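Long-range contacts in 3-oxoacyl-[acyl-carrier protein] synthase (PDB 1UB7), which probably catalyses the first condensation of fatty acid synthesis, in which acetyl-CoA and malonyl-ACP yield 3-oxobutanoyl-ACP: residues Arg174-Gly179 against Ala313-Thr318; Ile240-Pro245 against Arg266-Val271; Asp299-Val304 against Leu317-Ala322. One frame throughout, in Å; residues are numbered along the deposited sequence.

Interaction 1 of 3, residues Arg174-Gly179 against Ala313-Thr318; sequences RSFVLG and AAAVLT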
ATOM      1  N   ARG A 174      -4.845  21.267   5.975  1.00 39.90           N
ATOM      2  CA  ARG A 174      -5.582  21.724   7.140  1.00 46.11           C
ATOM      3  C   ARG A 174      -6.441  20.622   7.730  1.00 46.04           C
ATOM      4  O   ARG A 174      -6.770  20.653   8.913  1.00 46.16           O
ATOM      5  CB  ARG A 174      -6.447  22.930   6.776  1.00 50.60           C
ATOM      6  CG  ARG A 174      -5.640  24.095   6.234  1.00 54.08           C
ATOM      7  CD  ARG A 174      -6.465  25.356   6.139  1.00 68.99           C
ATOM      8  NE  ARG A 174      -6.924  25.783   7.455  1.00 81.69           N
ATOM      9  CZ  ARG A 174      -7.572  26.918   7.688  1.00 88.86           C
ATOM     10  NH1 ARG A 174      -7.837  27.747   6.687  1.00 92.79           N
ATOM     11  NH2 ARG A 174      -7.956  27.223   8.921  1.00 92.49           N
ATOM     12  N   SER A 175      -6.800  19.644   6.908  1.00 46.18           N
ATOM     13  CA  SER A 175      -7.616  18.541   7.386  1.00 44.19           C
ATOM     14  C   SER A 175      -7.626  17.370   6.426  1.00 43.02           C
ATOM     15  O   SER A 175      -7.275  17.497   5.250  1.00 39.57           O
ATOM     16  CB  SER A 175      -9.058  19.000   7.605  1.00 46.50           C
ATOM     17  OG  SER A 175      -9.655  19.361   6.370  1.00 52.19           O
ATOM     18  N   PHE A 176      -8.048  16.227   6.953  1.00 43.09           N
ATOM     19  CA  PHE A 176      -8.165  14.989   6.193  1.00 40.18           C
ATOM     20  C   PHE A 176      -9.350  14.235   6.780  1.00 38.53           C
ATOM     21  O   PHE A 176      -9.525  14.184   8.001  1.00 35.07           O
ATOM     22  CB  PHE A 176      -6.922  14.084   6.359  1.00 39.74           C
ATOM     23  CG  PHE A 176      -5.686  14.557   5.631  1.00 32.15           C
ATOM     24  CD1 PHE A 176      -5.549  14.356   4.258  1.00 28.48           C
ATOM     25  CD2 PHE A 176      -4.645  15.181   6.336  1.00 31.70           C
ATOM     26  CE1 PHE A 176      -4.384  14.772   3.583  1.00 32.98           C
ATOM     27  CE2 PHE A 176      -3.475  15.605   5.682  1.00 33.01           C
ATOM     28  CZ  PHE A 176      -3.343  15.401   4.299  1.00 32.70           C
ATOM     29  N   VAL A 177     -10.167  13.671   5.904  1.00 36.52           N
ATOM     30  CA  VAL A 177     -11.285  12.853   6.315  1.00 36.53           C
ATOM     31  C   VAL A 177     -11.071  11.621   5.464  1.00 38.90           C
ATOM     32  O   VAL A 177     -11.075  11.704   4.234  1.00 43.42           O
ATOM     33  CB  VAL A 177     -12.647  13.516   5.996  1.00 43.22           C
ATOM     34  CG1 VAL A 177     -13.788  12.516   6.208  1.00 40.70           C
ATOM     35  CG2 VAL A 177     -12.845  14.730   6.901  1.00 37.83           C
ATOM     36  N   LEU A 178     -10.846  10.486   6.117  1.00 41.24           N
ATOM     37  CA  LEU A 178     -10.594   9.229   5.415  1.00 40.79           C
ATOM     38  C   LEU A 178     -11.475   8.130   5.984  1.00 39.66           C
ATOM     39  O   LEU A 178     -11.713   8.079   7.190  1.00 43.87           O
ATOM     40  CB  LEU A 178      -9.126   8.810   5.587  1.00 40.54           C
ATOM     41  CG  LEU A 178      -7.970   9.779   5.320  1.00 41.83           C
ATOM     42  CD1 LEU A 178      -6.695   9.087   5.731  1.00 34.53           C
ATOM     43  CD2 LEU A 178      -7.899  10.195   3.845  1.00 37.10           C
ATOM     44  N   GLY A 179     -11.935   7.231   5.126  1.00 37.79           N
ATOM     45  CA  GLY A 179     -12.774   6.156   5.611  1.00 35.42           C
ATOM     46  C   GLY A 179     -12.919   4.969   4.681  1.00 36.83           C
ATOM     47  O   GLY A 179     -12.577   5.034   3.498  1.00 39.22           O
ATOM     48  N   ALA A 313     -12.399   9.585   0.793  1.00 36.28           N
ATOM     49  CA  ALA A 313     -11.465  10.484   1.446  1.00 35.96           C
ATOM     50  C   ALA A 313     -11.656  11.904   0.953  1.00 39.81           C
ATOM     51  O   ALA A 313     -12.176  12.129  -0.137  1.00 43.58           O
ATOM     52  CB  ALA A 313     -10.040  10.038   1.177  1.00 34.88           C
ATOM     53  N   ALA A 314     -11.219  12.856   1.768  1.00 36.87           N
ATOM     54  CA  ALA A 314     -11.328  14.260   1.443  1.00 38.85           C
ATOM     55  C   ALA A 314     -10.265  15.035   2.213  1.00 44.78           C
ATOM     56  O   ALA A 314      -9.883  14.659   3.326  1.00 41.50           O
ATOM     57  CB  ALA A 314     -12.713  14.771   1.809  1.00 45.31           C
ATOM     58  N   ALA A 315      -9.794  16.127   1.621  1.00 46.35           N
ATOM     59  CA  ALA A 315      -8.779  16.946   2.257  1.00 39.91           C
ATOM     60  C   ALA A 315      -8.913  18.425   1.899  1.00 43.32           C
ATOM     61  O   ALA A 315      -9.431  18.790   0.839  1.00 41.59           O
ATOM     62  CB  ALA A 315      -7.397  16.438   1.861  1.00 40.33           C
ATOM     63  N   VAL A 316      -8.456  19.271   2.813  1.00 42.31           N
ATOM     64  CA  VAL A 316      -8.473  20.704   2.623  1.00 40.04           C
ATOM     65  C   VAL A 316      -7.015  21.115   2.737  1.00 42.40           C
ATOM     66  O   VAL A 316      -6.347  20.827   3.740  1.00 35.77           O
ATOM     67  CB  VAL A 316      -9.317  21.419   3.706  1.00 46.48           C
ATOM     68  CG1 VAL A 316      -9.008  22.915   3.714  1.00 42.27           C
ATOM     69  CG2 VAL A 316     -10.799  21.195   3.433  1.00 43.23           C
ATOM     70  N   LEU A 317      -6.542  21.790   1.692  1.00 42.82           N
ATOM     71  CA  LEU A 317      -5.164  22.235   1.572  1.00 43.74           C
ATOM     72  C   LEU A 317      -5.107  23.688   1.148  1.00 47.93           C
ATOM     73  O   LEU A 317      -5.748  24.076   0.171  1.00 49.33           O
ATOM     74  CB  LEU A 317      -4.471  21.394   0.495  1.00 46.31           C
ATOM     75  CG  LEU A 317      -3.107  21.825  -0.038  1.00 47.61           C
ATOM     76  CD1 LEU A 317      -2.037  21.639   1.037  1.00 49.33           C
ATOM     77  CD2 LEU A 317      -2.771  20.999  -1.261  1.00 41.82           C
ATOM     78  N   THR A 318      -4.351  24.493   1.889  1.00 49.62           N
ATOM     79  CA  THR A 318      -4.172  25.896   1.541  1.00 45.29           C
ATOM     80  C   THR A 318      -2.965  25.857   0.602  1.00 49.21           C
ATOM     81  O   THR A 318      -1.830  25.647   1.038  1.00 45.57           O
ATOM     82  CB  THR A 318      -3.853  26.757   2.782  1.00 47.08           C
ATOM     83  OG1 THR A 318      -5.044  26.932   3.567  1.00 45.55           O
ATOM     84  CG2 THR A 318      -3.318  28.118   2.366  1.00 47.58           C
TER

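Interaction 2 of 3, residues Ile240-Pro245 against Arg266-Val271; sequences IRLFVP and RVAVNV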
ATOM      1  N   ILE A 240     -13.716  28.066   0.375  1.00 54.86           N
ATOM      2  CA  ILE A 240     -13.100  27.217  -0.638  1.00 50.72           C
ATOM      3  C   ILE A 240     -13.073  27.815  -2.039  1.00 51.19           C
ATOM      4  O   ILE A 240     -14.121  28.028  -2.648  1.00 58.21           O
ATOM      5  CB  ILE A 240     -13.801  25.829  -0.706  1.00 48.82           C
ATOM      6  CG1 ILE A 240     -13.878  25.201   0.693  1.00 48.79           C
ATOM      7  CG2 ILE A 240     -13.017  24.896  -1.613  1.00 44.10           C
ATOM      8  CD1 ILE A 240     -12.517  25.063   1.400  1.00 45.37           C
ATOM      9  N   ARG A 241     -11.863  28.071  -2.542  1.00 51.64           N
ATOM     10  CA  ARG A 241     -11.633  28.625  -3.883  1.00 51.46           C
ATOM     11  C   ARG A 241     -12.005  27.636  -5.000  1.00 51.10           C
ATOM     12  O   ARG A 241     -12.587  28.021  -6.015  1.00 56.42           O
ATOM     13  CB  ARG A 241     -10.158  29.040  -4.023  1.00 53.75           C
ATOM     14  CG  ARG A 241      -9.693  29.411  -5.438  1.00 53.98           C
ATOM     15  CD  ARG A 241     -10.477  30.576  -6.025  1.00 56.07           C
ATOM     16  NE  ARG A 241     -10.466  31.746  -5.148  1.00 59.15           N
ATOM     17  CZ  ARG A 241     -10.994  32.926  -5.463  1.00 57.30           C
ATOM     18  NH1 ARG A 241     -11.579  33.103  -6.644  1.00 51.47           N
ATOM     19  NH2 ARG A 241     -10.948  33.930  -4.592  1.00 51.53           N
ATOM     20  N   LEU A 242     -11.670  26.364  -4.821  1.00 47.30           N
ATOM     21  CA  LEU A 242     -12.001  25.371  -5.834  1.00 47.38           C
ATOM     22  C   LEU A 242     -12.135  23.976  -5.231  1.00 46.52           C
ATOM     23  O   LEU A 242     -11.320  23.561  -4.401  1.00 46.73           O
ATOM     24  CB  LEU A 242     -10.938  25.363  -6.933  1.00 41.79           C
ATOM     25  CG  LEU A 242     -11.089  24.387  -8.107  1.00 42.57           C
ATOM     26  CD1 LEU A 242     -12.215  24.833  -9.023  1.00 44.27           C
ATOM     27  CD2 LEU A 242      -9.783  24.331  -8.885  1.00 38.89           C
ATOM     28  N   PHE A 243     -13.186  23.272  -5.641  1.00 42.15           N
ATOM     29  CA  PHE A 243     -13.454  21.921  -5.179  1.00 45.02           C
ATOM     30  C   PHE A 243     -12.954  21.019  -6.277  1.00 43.77           C
ATOM     31  O   PHE A 243     -13.300  21.215  -7.436  1.00 40.97           O
ATOM     32  CB  PHE A 243     -14.954  21.678  -4.983  1.00 46.82           C
ATOM     33  CG  PHE A 243     -15.533  22.378  -3.789  1.00 58.12           C
ATOM     34  CD1 PHE A 243     -15.546  23.772  -3.714  1.00 63.07           C
ATOM     35  CD2 PHE A 243     -16.061  21.646  -2.727  1.00 59.20           C
ATOM     36  CE1 PHE A 243     -16.078  24.426  -2.594  1.00 59.51           C
ATOM     37  CE2 PHE A 243     -16.591  22.291  -1.606  1.00 55.66           C
ATOM     38  CZ  PHE A 243     -16.599  23.682  -1.540  1.00 54.43           C
ATOM     39  N   VAL A 244     -12.140  20.034  -5.909  1.00 44.19           N
ATOM     40  CA  VAL A 244     -11.583  19.105  -6.875  1.00 43.04           C
ATOM     41  C   VAL A 244     -11.987  17.714  -6.456  1.00 44.75           C
ATOM     42  O   VAL A 244     -11.444  17.138  -5.506  1.00 44.73           O
ATOM     43  CB  VAL A 244     -10.052  19.215  -6.930  1.00 43.94           C
ATOM     44  CG1 VAL A 244      -9.528  18.531  -8.186  1.00 39.34           C
ATOM     45  CG2 VAL A 244      -9.638  20.681  -6.897  1.00 35.69           C
ATOM     46  N   PRO A 245     -12.989  17.166  -7.147  1.00 49.78           N
ATOM     47  CA  PRO A 245     -13.493  15.827  -6.854  1.00 48.33           C
ATOM     48  C   PRO A 245     -12.908  14.760  -7.752  1.00 50.44           C
ATOM     49  O   PRO A 245     -12.317  15.058  -8.785  1.00 52.17           O
ATOM     50  CB  PRO A 245     -14.982  15.980  -7.105  1.00 49.43           C
ATOM     51  CG  PRO A 245     -14.972  16.837  -8.355  1.00 43.27           C
ATOM     52  CD  PRO A 245     -13.957  17.914  -7.979  1.00 47.25           C
ATOM     53  N   ARG A 266     -16.330  26.906  -9.393  1.00 68.57           N
ATOM     54  CA  ARG A 266     -15.597  26.511  -8.195  1.00 68.42           C
ATOM     55  C   ARG A 266     -15.482  24.993  -8.098  1.00 65.79           C
ATOM     56  O   ARG A 266     -15.295  24.444  -7.018  1.00 66.66           O
ATOM     57  CB  ARG A 266     -16.292  27.067  -6.950  1.00 70.81           C
ATOM     58  CG  ARG A 266     -16.096  28.563  -6.760  1.00 71.39           C
ATOM     59  CD  ARG A 266     -17.083  29.128  -5.755  1.00 78.80           C
ATOM     60  NE  ARG A 266     -16.983  28.492  -4.444  1.00 82.53           N
ATOM     61  CZ  ARG A 266     -17.755  28.800  -3.406  1.00 82.18           C
ATOM     62  NH1 ARG A 266     -18.687  29.736  -3.532  1.00 82.36           N
ATOM     63  NH2 ARG A 266     -17.590  28.183  -2.241  1.00 81.67           N
ATOM     64  N   VAL A 267     -15.599  24.331  -9.243  1.00 60.19           N
ATOM     65  CA  VAL A 267     -15.499  22.884  -9.330  1.00 55.89           C
ATOM     66  C   VAL A 267     -14.643  22.507 -10.531  1.00 58.79           C
ATOM     67  O   VAL A 267     -14.874  22.998 -11.639  1.00 58.51           O
ATOM     68  CB  VAL A 267     -16.868  22.238  -9.509  1.00 55.84           C
ATOM     69  CG1 VAL A 267     -16.703  20.767  -9.876  1.00 52.86           C
ATOM     70  CG2 VAL A 267     -17.672  22.389  -8.224  1.00 60.09           C
ATOM     71  N   ALA A 268     -13.671  21.624 -10.306  1.00 54.27           N
ATOM     72  CA  ALA A 268     -12.762  21.177 -11.357  1.00 49.28           C
ATOM     73  C   ALA A 268     -13.305  19.989 -12.138  1.00 42.55           C
ATOM     74  O   ALA A 268     -13.766  19.015 -11.559  1.00 46.82           O
ATOM     75  CB  ALA A 268     -11.415  20.820 -10.753  1.00 50.69           C
ATOM     76  N   VAL A 269     -13.233  20.064 -13.459  1.00 43.89           N
ATOM     77  CA  VAL A 269     -13.721  18.970 -14.299  1.00 47.54           C
ATOM     78  C   VAL A 269     -12.785  18.672 -15.457  1.00 45.13           C
ATOM     79  O   VAL A 269     -12.162  19.572 -16.014  1.00 54.89           O
ATOM     80  CB  VAL A 269     -15.118  19.280 -14.921  1.00 46.19           C
ATOM     81  CG1 VAL A 269     -15.693  18.020 -15.563  1.00 40.83           C
ATOM     82  CG2 VAL A 269     -16.073  19.822 -13.857  1.00 45.12           C
ATOM     83  N   ASN A 270     -12.688  17.400 -15.810  1.00 42.10           N
ATOM     84  CA  ASN A 270     -11.874  16.981 -16.933  1.00 43.44           C
ATOM     85  C   ASN A 270     -12.236  15.547 -17.281  1.00 41.89           C
ATOM     86  O   ASN A 270     -11.684  14.967 -18.210  1.00 42.05           O
ATOM     87  CB  ASN A 270     -10.361  17.161 -16.636  1.00 49.77           C
ATOM     88  CG  ASN A 270      -9.797  16.164 -15.611  1.00 55.93           C
ATOM     89  OD1 ASN A 270      -8.885  16.508 -14.856  1.00 60.01           O
ATOM     90  ND2 ASN A 270     -10.302  14.931 -15.605  1.00 56.52           N
ATOM     91  N   VAL A 271     -13.190  14.987 -16.533  1.00 44.58           N
ATOM     92  CA  VAL A 271     -13.643  13.616 -16.769  1.00 48.51           C
ATOM     93  C   VAL A 271     -14.131  13.482 -18.207  1.00 52.04           C
ATOM     94  O   VAL A 271     -14.196  12.380 -18.753  1.00 58.23           O
ATOM     95  CB  VAL A 271     -14.798  13.199 -15.804  1.00 45.70           C
ATOM     96  CG1 VAL A 271     -16.016  14.097 -15.983  1.00 50.88           C
ATOM     97  CG2 VAL A 271     -15.193  11.767 -16.068  1.00 43.51           C
TER

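Interaction 3 of 3, residues Asp299-Val304 against Leu317-Ala322; sequences DHVLLV and LTWGGA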
ATOM      1  N   ASP A 299      -4.877  29.955  -1.868  1.00 42.66           N
ATOM      2  CA  ASP A 299      -6.251  29.461  -1.995  1.00 43.11           C
ATOM      3  C   ASP A 299      -6.521  28.226  -1.137  1.00 49.20           C
ATOM      4  O   ASP A 299      -5.609  27.458  -0.804  1.00 46.73           O
ATOM      5  CB  ASP A 299      -6.581  29.074  -3.440  1.00 51.10           C
ATOM      6  CG  ASP A 299      -6.546  30.249  -4.406  1.00 59.90           C
ATOM      7  OD1 ASP A 299      -6.855  31.398  -3.993  1.00 46.56           O
ATOM      8  OD2 ASP A 299      -6.230  30.002  -5.596  1.00 57.10           O
ATOM      9  N   HIS A 300      -7.787  28.032  -0.785  1.00 51.21           N
ATOM     10  CA  HIS A 300      -8.175  26.866  -0.011  1.00 50.38           C
ATOM     11  C   HIS A 300      -8.792  25.908  -1.006  1.00 50.00           C
ATOM     12  O   HIS A 300      -9.818  26.208  -1.608  1.00 49.51           O
ATOM     13  CB  HIS A 300      -9.187  27.236   1.064  1.00 48.10           C
ATOM     14  CG  HIS A 300      -8.668  28.235   2.045  1.00 55.77           C
ATOM     15  ND1 HIS A 300      -7.440  28.104   2.656  1.00 59.05           N
ATOM     16  CD2 HIS A 300      -9.198  29.394   2.507  1.00 58.84           C
ATOM     17  CE1 HIS A 300      -7.232  29.141   3.451  1.00 58.59           C
ATOM     18  NE2 HIS A 300      -8.283  29.938   3.379  1.00 52.76           N
ATOM     19  N   VAL A 301      -8.149  24.762  -1.195  1.00 46.50           N
ATOM     20  CA  VAL A 301      -8.644  23.773  -2.130  1.00 44.10           C
ATOM     21  C   VAL A 301      -9.154  22.535  -1.408  1.00 47.49           C
ATOM     22  O   VAL A 301      -8.566  22.073  -0.419  1.00 44.97           O
ATOM     23  CB  VAL A 301      -7.544  23.349  -3.116  1.00 47.66           C
ATOM     24  CG1 VAL A 301      -8.153  22.535  -4.259  1.00 41.08           C
ATOM     25  CG2 VAL A 301      -6.820  24.584  -3.636  1.00 42.86           C
ATOM     26  N   LEU A 302     -10.262  21.999  -1.900  1.00 43.28           N
ATOM     27  CA  LEU A 302     -10.817  20.810  -1.303  1.00 34.75           C
ATOM     28  C   LEU A 302     -10.717  19.677  -2.279  1.00 36.85           C
ATOM     29  O   LEU A 302     -11.080  19.825  -3.449  1.00 36.73           O
ATOM     30  CB  LEU A 302     -12.280  20.993  -0.922  1.00 34.42           C
ATOM     31  CG  LEU A 302     -12.816  19.643  -0.438  1.00 41.96           C
ATOM     32  CD1 LEU A 302     -13.601  19.855   0.821  1.00 42.37           C
ATOM     33  CD2 LEU A 302     -13.639  18.944  -1.553  1.00 33.08           C
ATOM     34  N   LEU A 303     -10.230  18.542  -1.778  1.00 39.31           N
ATOM     35  CA  LEU A 303     -10.073  17.332  -2.570  1.00 38.85           C
ATOM     36  C   LEU A 303     -11.004  16.308  -1.936  1.00 42.76           C
ATOM     37  O   LEU A 303     -11.115  16.246  -0.705  1.00 39.54           O
ATOM     38  CB  LEU A 303      -8.628  16.820  -2.501  1.00 37.30           C
ATOM     39  CG  LEU A 303      -7.485  17.806  -2.765  1.00 38.08           C
ATOM     40  CD1 LEU A 303      -6.148  17.109  -2.552  1.00 36.53           C
ATOM     41  CD2 LEU A 303      -7.580  18.344  -4.189  1.00 42.35           C
ATOM     42  N   VAL A 304     -11.665  15.504  -2.766  1.00 31.76           N
ATOM     43  CA  VAL A 304     -12.574  14.507  -2.254  1.00 29.97           C
ATOM     44  C   VAL A 304     -12.672  13.366  -3.259  1.00 32.74           C
ATOM     45  O   VAL A 304     -12.660  13.600  -4.466  1.00 29.95           O
ATOM     46  CB  VAL A 304     -13.984  15.134  -1.985  1.00 38.91           C
ATOM     47  CG1 VAL A 304     -14.578  15.683  -3.279  1.00 39.85           C
ATOM     48  CG2 VAL A 304     -14.920  14.099  -1.372  1.00 36.41           C
ATOM     49  N   LEU A 317      -6.542  21.790   1.692  1.00 42.82           N
ATOM     50  CA  LEU A 317      -5.164  22.235   1.572  1.00 43.74           C
ATOM     51  C   LEU A 317      -5.107  23.688   1.148  1.00 47.93           C
ATOM     52  O   LEU A 317      -5.748  24.076   0.171  1.00 49.33           O
ATOM     53  CB  LEU A 317      -4.471  21.394   0.495  1.00 46.31           C
ATOM     54  CG  LEU A 317      -3.107  21.825  -0.038  1.00 47.61           C
ATOM     55  CD1 LEU A 317      -2.037  21.639   1.037  1.00 49.33           C
ATOM     56  CD2 LEU A 317      -2.771  20.999  -1.261  1.00 41.82           C
ATOM     57  N   THR A 318      -4.351  24.493   1.889  1.00 49.62           N
ATOM     58  CA  THR A 318      -4.172  25.896   1.541  1.00 45.29           C
ATOM     59  C   THR A 318      -2.965  25.857   0.602  1.00 49.21           C
ATOM     60  O   THR A 318      -1.830  25.647   1.038  1.00 45.57           O
ATOM     61  CB  THR A 318      -3.853  26.757   2.782  1.00 47.08           C
ATOM     62  OG1 THR A 318      -5.044  26.932   3.567  1.00 45.55           O
ATOM     63  CG2 THR A 318      -3.318  28.118   2.366  1.00 47.58           C
ATOM     64  N   TRP A 319      -3.231  26.050  -0.690  1.00 48.20           N
ATOM     65  CA  TRP A 319      -2.214  25.995  -1.739  1.00 46.94           C
ATOM     66  C   TRP A 319      -0.941  26.832  -1.566  1.00 47.93           C
ATOM     67  O   TRP A 319      -0.951  27.905  -0.964  1.00 47.43           O
ATOM     68  CB  TRP A 319      -2.856  26.342  -3.088  1.00 41.69           C
ATOM     69  CG  TRP A 319      -2.128  25.739  -4.241  1.00 44.99           C
ATOM     70  CD1 TRP A 319      -1.226  26.354  -5.063  1.00 42.35           C
ATOM     71  CD2 TRP A 319      -2.184  24.365  -4.661  1.00 50.17           C
ATOM     72  NE1 TRP A 319      -0.713  25.447  -5.968  1.00 45.17           N
ATOM     73  CE2 TRP A 319      -1.282  24.220  -5.743  1.00 48.23           C
ATOM     74  CE3 TRP A 319      -2.906  23.242  -4.226  1.00 43.43           C
ATOM     75  CZ2 TRP A 319      -1.083  22.991  -6.399  1.00 55.77           C
ATOM     76  CZ3 TRP A 319      -2.708  22.019  -4.881  1.00 45.26           C
ATOM     77  CH2 TRP A 319      -1.804  21.906  -5.954  1.00 44.77           C
ATOM     78  N   GLY A 320       0.159  26.318  -2.105  1.00 43.43           N
ATOM     79  CA  GLY A 320       1.410  27.045  -2.041  1.00 44.65           C
ATOM     80  C   GLY A 320       2.164  26.957  -0.734  1.00 47.05           C
ATOM     81  O   GLY A 320       2.140  25.931  -0.054  1.00 48.29           O
ATOM     82  N   GLY A 321       2.822  28.056  -0.381  1.00 47.60           N
ATOM     83  CA  GLY A 321       3.607  28.108   0.835  1.00 52.21           C
ATOM     84  C   GLY A 321       4.962  27.484   0.571  1.00 56.93           C
ATOM     85  O   GLY A 321       5.795  27.396   1.472  1.00 57.21           O
ATOM     86  N   ALA A 322       5.182  27.062  -0.675  1.00 60.48           N
ATOM     87  CA  ALA A 322       6.429  26.415  -1.074  1.00 58.54           C
ATOM     88  C   ALA A 322       7.618  27.214  -0.618  1.00 60.43           C
ATOM     89  O   ALA A 322       8.246  26.813   0.382  1.00 64.30           O
ATOM     90  CB  ALA A 322       6.473  26.242  -2.579  1.00 59.53           C
ATOM     91  OXT ALA A 322       7.892  28.241  -1.260  1.00 66.91           O
TER

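Interaction 1 of 3, residues Arg174-Gly179 against Ala313-Thr318
A classic beta bulge, with R174 and S175 both facing V316, marks one end of the antiparallel pairing between 174-179 and 313-318. The V316 carbonyl takes a nearly straight bond from R174 N (2.7 Å to V316 O) and only a weak one from S175 N. Past the bulge the register is regular: V316 N returns a bond to S175 O, and V177 and A314 form a hydrogen-bonded pair, V177 N lying 2.8 Å from A314 O. The non-hydrogen-bonded pairs F176-A315 and L178-A313 put their side chains on one face. There the phenyl ring brings CD1 of F176 to 3.7 Å from CB of A315, and the methyl CD2 of L178 presses on CB of A313 at 3.4 Å, tighter than usual for two carbons. On the other face, the chi1 of S175 (65°) sets OG between backbone N and carbonyl carbon. OG of S175 rests 3.4 Å from CB of V316, while its hydrogen bond goes to A229 O. R174 passes its CD 3.3 Å from OG1 of T318, a hydroxyl already bonded to H300. Helix 112-125 packs on the face of F176 and L178, helix 211-233 on that of S175 and V177. A sheet held between helical layers in this way is a hallmark of the thiolase fold.

Interaction 2 of 3, residues Ile240-Pro245 against Arg266-Val271
F243 sits at the centre of this contact, holding the 266-271 loop through both its amide and its carbonyl. F243 N donates to R266 O at 2.8 Å, reaching it from above the plane of that carbonyl. A268 N donates in turn to F243 O at 2.9 Å, almost in line with the C=O bond. The two backbones run the same way here, and the bonds from F243 go to the residues before and after V267, making a single bridge between F243 and V267. With its chi1 at -72°, the F243 ring lies with R266 O at its edge, CD1 of F243 being 3.4 Å from that oxygen. The arginine side chain runs alongside the phenyl, both pointing the same way, with the guanidinium turned 45° from the ring and NH2 of R266 4.1 Å from CE1 of F243. L242 reaches over with CG anti to its own N, laying CD1 against the R266-V267 peptide, 3.4 Å from V267 N. Next along, CG1 of V244 meets CB of A268 at 3.9 Å. Strand 242-245 is outermost in its sheet within this chain and leads by a beta-alpha-beta crossover, which includes helix 281-292, to the parallel neighbour 300-307; the loop 266-271 belongs to that connection. One shell out, helix 281-292 packs against L242 and V244, helix 211-233 against F243 and P245. Beyond A268 the amide of Q247 ties the ends together: its NE2 bonds P245 O and A268 O, its OE1 the amides of N270 and V271. Q247 follows directly on H246, a predicted active-site residue that comes right after P245.

Interaction 3 of 3, residues Asp299-Val304 against Leu317-Ala322
V301 and L317 form a hydrogen-bonded antiparallel pair, and the backbone carries much of this contact. V301 N lies 2.8 Å from L317 O in a nearly straight bond (174° at the hydrogen), and L317 N returns one of 2.9 Å to V301 O. A further bond runs from W319 N to D299 O at 2.8 Å, although W319 has already left the strand. The same D299 carbonyl also receives the CA-H of T318, with T318 CA 3.2 Å from D299 O, so two donors converge on one oxygen. The polar side-chain contact belongs to the non-hydrogen-bonded pair H300-T318. Their side chains lie side by side, and the hydroxyl meets the imidazole at its edge, in the ring plane: ND1 of H300 to OG1 of T318 is 2.8 Å, either group being able to donate. With one ring nitrogen engaged in this way, the imidazole's rotation is probably fixed. All these bonds close the open end of the beta hairpin made by strands 300-307 and 311-318, far along the strands from its turn. Apolar contact falls to the face of V301 and L317, where CG2 of V301 approaches CE3 of W319 at 4.2 Å. The indole, its CG anti to the backbone N, also packs on L286 and V290 of helix 281-292 and on I295. Two polar ties reach the turn before the strand: OD2 of D299 accepts from R296 N, and G321 N bonds OE1 of E297.

Overall arrangement
All three contacts meet in one sheet, in which the strands are ordered 172-180, 311-318, 300-307, 242-245. Interactions 1 and 3 share L317 and T318 and use both edges of strand 311-318; A315 N probably bonds L303 O between them. Interaction 2 lies on the other side of strand 300-307 from strand 311-318, joined to interaction 3 by probable bonds such as V244 N to L302 O. Interactions 1 and 2 are buried, the former with alanines facing larger side chains between helices and the second subunit nearby, the latter with a loop, not a strand, flanking its edge strand. Interaction 3, partly buried near the C-terminus, adds a histidine-threonine bond and an indole to its backbone pairing.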